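PDB 1TUO: putative phosphomannomutase, which probably interconverts phosphosugar isomers as a magnesium-dependent phosphomutase of the phosphohexose mutase family. Local coordinates for residues Leu276-Lys281 against Cys327-Glu332; Gln269-Leu274 against Gly335-Pro340. One frame throughout, in Å; residues are numbered along the deposited sequence.

Interaction 1. Residues Leu276-Lys281 against Cys327-Glu332; sequences LYRFRK and CFIGGE
Arg278 reaches from the last turns of helix 267-280 to the backbone of Phe328 and takes its carbonyl oxygen side-on with two nitrogens. Arg278 NE lies 2.9 Å from Phe328 O, nearly in line with the C=O bond, and Arg278 NH2 is 2.7 Å from it, tilted from the carbonyl plane. That oxygen lies almost in the guanidinium plane, and the bend at chi3 (71°) turns NE and NH2 to it together. NH2 also forms a salt bridge with Glu341, which pairs the charge of this buried arginine. Without the guanidinium, as with an alanine here, Phe328 O would probably lose both donors and Glu341 its charged partner. Apolar contacts flank the grip: Arg278 CD meets Ile329 CD1 at 4.0 Å, and Arg278 CB stands at the edge of the Phe328 ring, 4.1 Å from CD2. Packing thins at partly exposed Phe279, whose CB stays 4.4 Å from Phe328 CE2, while the neighbouring Arg280 and Lys281 are exposed to solvent. Phe306 meets both phenylalanine rings and Leu354 of helix 348-362 touches Arg278; strand 286-290 pairs with 327-331 in the mixed sheet beneath helix 267-280, in the third alpha/beta/alpha domain of the phosphohexose mutase fold.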
loop_
_atom_site.group_PDB
_atom_site.type_symbol
_atom_site.label_atom_id
_atom_site.label_comp_id
_atom_site.label_asym_id
_atom_site.label_seq_id
_atom_site.Cartn_x
_atom_site.Cartn_y
_atom_site.Cartn_z
ATOM N N LEU A 276 17.316 2.092 5.112
ATOM C CA LEU A 276 18.567 2.202 5.857
ATOM C C LEU A 276 18.677 1.091 6.890
ATOM O O LEU A 276 19.708 0.440 7.002
ATOM C CB LEU A 276 18.651 3.553 6.568
ATOM C CG LEU A 276 19.891 3.777 7.441
ATOM C CD1 LEU A 276 21.145 3.701 6.581
ATOM C CD2 LEU A 276 19.798 5.143 8.109
ATOM N N TYR A 277 17.606 0.889 7.646
ATOM C CA TYR A 277 17.581 -0.142 8.673
ATOM C C TYR A 277 17.832 -1.532 8.093
ATOM O O TYR A 277 18.670 -2.281 8.602
ATOM C CB TYR A 277 16.234 -0.121 9.402
ATOM C CG TYR A 277 16.101 -1.210 10.444
ATOM C CD1 TYR A 277 15.169 -2.237 10.294
ATOM C CD2 TYR A 277 16.928 -1.228 11.564
ATOM C CE1 TYR A 277 15.068 -3.258 11.239
ATOM C CE2 TYR A 277 16.836 -2.245 12.513
ATOM C CZ TYR A 277 15.907 -3.255 12.344
ATOM O OH TYR A 277 15.830 -4.273 13.271
ATOM N N ARG A 278 17.123 -1.875 7.022
ATOM C CA ARG A 278 17.288 -3.189 6.412
ATOM C C ARG A 278 18.682 -3.356 5.817
ATOM O O ARG A 278 19.275 -4.433 5.903
ATOM C CB ARG A 278 16.210 -3.419 5.344
ATOM C CG ARG A 278 14.833 -3.704 5.938
ATOM C CD ARG A 278 13.711 -3.585 4.903
ATOM N NE ARG A 278 13.689 -4.655 3.901
ATOM C CZ ARG A 278 13.314 -5.913 4.134
ATOM N NH1 ARG A 278 12.928 -6.289 5.346
ATOM N NH2 ARG A 278 13.296 -6.797 3.141
ATOM N N PHE A 279 19.209 -2.291 5.220
ATOM C CA PHE A 279 20.542 -2.361 4.644
ATOM C C PHE A 279 21.564 -2.625 5.744
ATOM O O PHE A 279 22.472 -3.447 5.582
ATOM C CB PHE A 279 20.907 -1.055 3.946
ATOM C CG PHE A 279 22.333 -1.004 3.488
ATOM C CD1 PHE A 279 22.714 -1.591 2.292
ATOM C CD2 PHE A 279 23.304 -0.402 4.280
ATOM C CE1 PHE A 279 24.047 -1.583 1.888
ATOM C CE2 PHE A 279 24.638 -0.390 3.886
ATOM C CZ PHE A 279 25.006 -0.984 2.687
ATOM N N ARG A 280 21.423 -1.919 6.861
ATOM C CA ARG A 280 22.362 -2.085 7.965
ATOM C C ARG A 280 22.240 -3.462 8.623
ATOM O O ARG A 280 23.181 -3.924 9.259
ATOM C CB ARG A 280 22.186 -0.961 8.998
ATOM C CG ARG A 280 22.595 0.409 8.453
ATOM C CD ARG A 280 22.311 1.570 9.410
ATOM N NE ARG A 280 23.242 1.644 10.538
ATOM C CZ ARG A 280 23.298 2.671 11.382
ATOM N NH1 ARG A 280 22.481 3.706 11.224
ATOM N NH2 ARG A 280 24.166 2.667 12.388
ATOM N N LYS A 281 21.090 -4.112 8.464
ATOM C CA LYS A 281 20.899 -5.450 9.025
ATOM C C LYS A 281 21.597 -6.481 8.148
ATOM O O LYS A 281 21.674 -7.657 8.506
ATOM C CB LYS A 281 19.415 -5.811 9.134
ATOM C CG LYS A 281 18.727 -5.260 10.365
ATOM C CD LYS A 281 17.308 -5.801 10.505
ATOM C CE LYS A 281 17.299 -7.305 10.730
ATOM N NZ LYS A 281 15.917 -7.835 10.923
ATOM N N CYS A 327 16.165 -7.896 -5.054
ATOM C CA CYS A 327 15.739 -6.668 -4.376
ATOM C C CYS A 327 15.598 -6.890 -2.866
ATOM O O CYS A 327 15.450 -8.030 -2.417
ATOM C CB CYS A 327 14.383 -6.205 -4.922
ATOM S SG CYS A 327 14.253 -6.014 -6.714
ATOM N N PHE A 328 15.646 -5.814 -2.079
ATOM C CA PHE A 328 15.463 -5.956 -0.634
ATOM C C PHE A 328 14.350 -5.055 -0.100
ATOM O O PHE A 328 13.967 -5.145 1.061
ATOM C CB PHE A 328 16.776 -5.732 0.146
ATOM C CG PHE A 328 17.234 -4.299 0.218
ATOM C CD1 PHE A 328 17.949 -3.724 -0.827
ATOM C CD2 PHE A 328 16.984 -3.535 1.356
ATOM C CE1 PHE A 328 18.414 -2.405 -0.739
ATOM C CE2 PHE A 328 17.438 -2.224 1.455
ATOM C CZ PHE A 328 18.156 -1.656 0.409
ATOM N N ILE A 329 13.821 -4.195 -0.963
ATOM C CA ILE A 329 12.723 -3.318 -0.566
ATOM C C ILE A 329 12.163 -2.616 -1.798
ATOM O O ILE A 329 12.877 -2.395 -2.772
ATOM C CB ILE A 329 13.187 -2.266 0.475
ATOM C CG1 ILE A 329 11.970 -1.656 1.178
ATOM C CG2 ILE A 329 14.007 -1.176 -0.204
ATOM C CD1 ILE A 329 12.338 -0.763 2.366
ATOM N N GLY A 330 10.874 -2.290 -1.764
ATOM C CA GLY A 330 10.256 -1.603 -2.888
ATOM C C GLY A 330 9.216 -0.647 -2.344
ATOM O O GLY A 330 8.438 -1.017 -1.471
ATOM N N GLY A 331 9.176 0.581 -2.844
ATOM C CA GLY A 331 8.193 1.493 -2.292
ATOM C C GLY A 331 7.632 2.541 -3.220
ATOM O O GLY A 331 8.188 2.839 -4.279
ATOM N N GLU A 332 6.503 3.097 -2.795
ATOM C CA GLU A 332 5.817 4.139 -3.538
ATOM C C GLU A 332 5.699 5.385 -2.668
ATOM O O GLU A 332 5.888 5.330 -1.454
ATOM C CB GLU A 332 4.426 3.662 -3.933
ATOM C CG GLU A 332 4.420 2.460 -4.846
ATOM C CD GLU A 332 3.018 1.993 -5.142
ATOM O OE1 GLU A 332 2.791 1.442 -6.237
ATOM O OE2 GLU A 332 2.144 2.174 -4.269
#

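Interaction 2. Residues Gln269-Leu274 against Gly335-Pro340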
loop_
_atom_site.group_PDB
_atom_site.type_symbol
_atom_site.label_atom_id
_atom_site.label_comp_id
_atom_site.label_asym_id
_atom_site.label_seq_id
_atom_site.Cartn_x
_atom_site.Cartn_y
_atom_site.Cartn_z
ATOM N N GLN A 269 9.890 9.352 4.223
ATOM C CA GLN A 269 10.636 9.183 5.458
ATOM C C GLN A 269 10.560 7.726 5.893
ATOM O O GLN A 269 11.559 7.140 6.301
ATOM C CB GLN A 269 10.074 10.100 6.540
ATOM C CG GLN A 269 10.323 11.586 6.247
ATOM C CD GLN A 269 9.623 12.506 7.230
ATOM O OE1 GLN A 269 8.406 12.674 7.175
ATOM N NE2 GLN A 269 10.388 13.105 8.134
ATOM N N VAL A 270 9.380 7.130 5.789
ATOM C CA VAL A 270 9.237 5.732 6.174
ATOM C C VAL A 270 10.081 4.835 5.285
ATOM O O VAL A 270 10.828 3.985 5.773
ATOM C CB VAL A 270 7.775 5.265 6.077
ATOM C CG1 VAL A 270 7.701 3.732 6.123
ATOM C CG2 VAL A 270 6.977 5.863 7.210
ATOM N N LEU A 271 9.961 5.027 3.974
ATOM C CA LEU A 271 10.696 4.201 3.026
ATOM C C LEU A 271 12.207 4.278 3.199
ATOM O O LEU A 271 12.882 3.249 3.251
ATOM C CB LEU A 271 10.330 4.584 1.590
ATOM C CG LEU A 271 11.048 3.791 0.500
ATOM C CD1 LEU A 271 10.721 2.301 0.612
ATOM C CD2 LEU A 271 10.622 4.337 -0.862
ATOM N N THR A 272 12.744 5.491 3.289
ATOM C CA THR A 272 14.189 5.638 3.446
ATOM C C THR A 272 14.686 5.151 4.804
ATOM O O THR A 272 15.769 4.566 4.900
ATOM C CB THR A 272 14.637 7.106 3.226
ATOM O OG1 THR A 272 13.952 7.971 4.139
ATOM C CG2 THR A 272 14.334 7.530 1.802
ATOM N N THR A 273 13.902 5.387 5.852
ATOM C CA THR A 273 14.283 4.945 7.191
ATOM C C THR A 273 14.355 3.416 7.207
ATOM O O THR A 273 15.296 2.841 7.747
ATOM C CB THR A 273 13.264 5.416 8.259
ATOM O OG1 THR A 273 13.291 6.850 8.350
ATOM C CG2 THR A 273 13.605 4.827 9.623
ATOM N N LEU A 274 13.370 2.762 6.598
ATOM C CA LEU A 274 13.359 1.301 6.561
ATOM C C LEU A 274 14.414 0.762 5.601
ATOM O O LEU A 274 14.969 -0.313 5.819
ATOM C CB LEU A 274 11.966 0.776 6.179
ATOM C CG LEU A 274 10.904 0.927 7.277
ATOM C CD1 LEU A 274 9.595 0.291 6.812
ATOM C CD2 LEU A 274 11.382 0.265 8.576
ATOM N N GLY A 335 2.879 5.435 0.511
ATOM C CA GLY A 335 2.885 4.694 1.758
ATOM C C GLY A 335 2.920 3.188 1.592
ATOM O O GLY A 335 3.017 2.452 2.576
ATOM N N GLY A 336 2.821 2.725 0.352
ATOM C CA GLY A 336 2.860 1.294 0.106
ATOM C C GLY A 336 4.307 0.842 0.044
ATOM O O GLY A 336 5.112 1.426 -0.679
ATOM N N VAL A 337 4.639 -0.191 0.809
ATOM C CA VAL A 337 5.998 -0.725 0.832
ATOM C C VAL A 337 5.922 -2.243 0.737
ATOM O O VAL A 337 5.092 -2.870 1.396
ATOM C CB VAL A 337 6.736 -0.373 2.136
ATOM C CG1 VAL A 337 8.209 -0.790 2.023
ATOM C CG2 VAL A 337 6.612 1.123 2.430
ATOM N N GLY A 338 6.794 -2.822 -0.082
ATOM C CA GLY A 338 6.825 -4.264 -0.246
ATOM C C GLY A 338 8.170 -4.831 0.175
ATOM O O GLY A 338 9.202 -4.168 0.064
ATOM N N TYR A 339 8.148 -6.068 0.654
ATOM C CA TYR A 339 9.343 -6.758 1.124
ATOM C C TYR A 339 9.412 -8.080 0.364
ATOM O O TYR A 339 8.663 -9.015 0.647
ATOM C CB TYR A 339 9.213 -6.972 2.633
ATOM C CG TYR A 339 8.861 -5.678 3.338
ATOM C CD1 TYR A 339 9.840 -4.714 3.614
ATOM C CD2 TYR A 339 7.537 -5.374 3.644
ATOM C CE1 TYR A 339 9.497 -3.478 4.173
ATOM C CE2 TYR A 339 7.186 -4.149 4.194
ATOM C CZ TYR A 339 8.165 -3.204 4.457
ATOM O OH TYR A 339 7.798 -1.987 4.992
ATOM N N PRO A 340 10.318 -8.163 -0.621
ATOM C CA PRO A 340 10.533 -9.334 -1.479
ATOM C C PRO A 340 10.534 -10.723 -0.840
ATOM O O PRO A 340 9.888 -11.638 -1.351
ATOM C CB PRO A 340 11.849 -9.005 -2.201
ATOM C CG PRO A 340 12.523 -8.013 -1.293
ATOM C CD PRO A 340 11.382 -7.163 -0.830
#
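Leu271 and Val337 mark the closest backbone approach, their CA atoms 7.2 Å apart, where helix 267-280 packs on the edge strand 337-339 by side chains alone. With CG opposite the backbone N (chi1 180°) and chi2 near 61°, Leu271 brings CD1 to 4.2 Å from Val337 CG1. This is a methyl-to-methyl contact between a helix side chain and a strand side chain whose CB points to the helix. One turn along, Leu274 meets Tyr339. Leu274 CD1 comes to 3.4 Å from Tyr339 OH, arriving at the edge of the ring, near its plane, while the two side chains cross at about a right angle. The leucine thus touches the phenol end of the tyrosine and does not lie over its face. In Tyr339 the ring is anti to the carbonyl carbon (chi1 -51°), and its buried hydroxyl is hydrogen-bonded to Thr351 OG1, a bond that should help fix where the ring edge presents itself to Leu274. Helix 267-280 here lies against the four-stranded mixed sheet, as in the alpha/beta/alpha domains of this family. Ile329 of strand 327-331 touches Leu271, Leu274 and Val337, filling in between helix and edge strand. Helix 348-362 meets Leu274 through Leu355, Val337 through Thr351 and Tyr339 through Leu350 and Leu354, and helix 366-377 packs against Gln269, Thr272 and Thr273.

Overall arrangement
After the first two domains, the chain enters helix 267-280, supplying 269-274 to interaction 2 and then 276-281 to interaction 1. It passes through strand 286-290, helix 296-304, strand 308-311 and helix 315-322 before strand 327-331 closes the loop of interaction 1; residues 335-340 then close the wider loop of interaction 2, within which the first is nested. The centres of the two contacts are about 7 Å apart. The two strands are antiparallel neighbours, linked by a probable hydrogen bond from Gly338 N to Gly330 O. Together the contacts fasten one helix across two adjacent strands of the mixed sheet in the third alpha/beta/alpha domain.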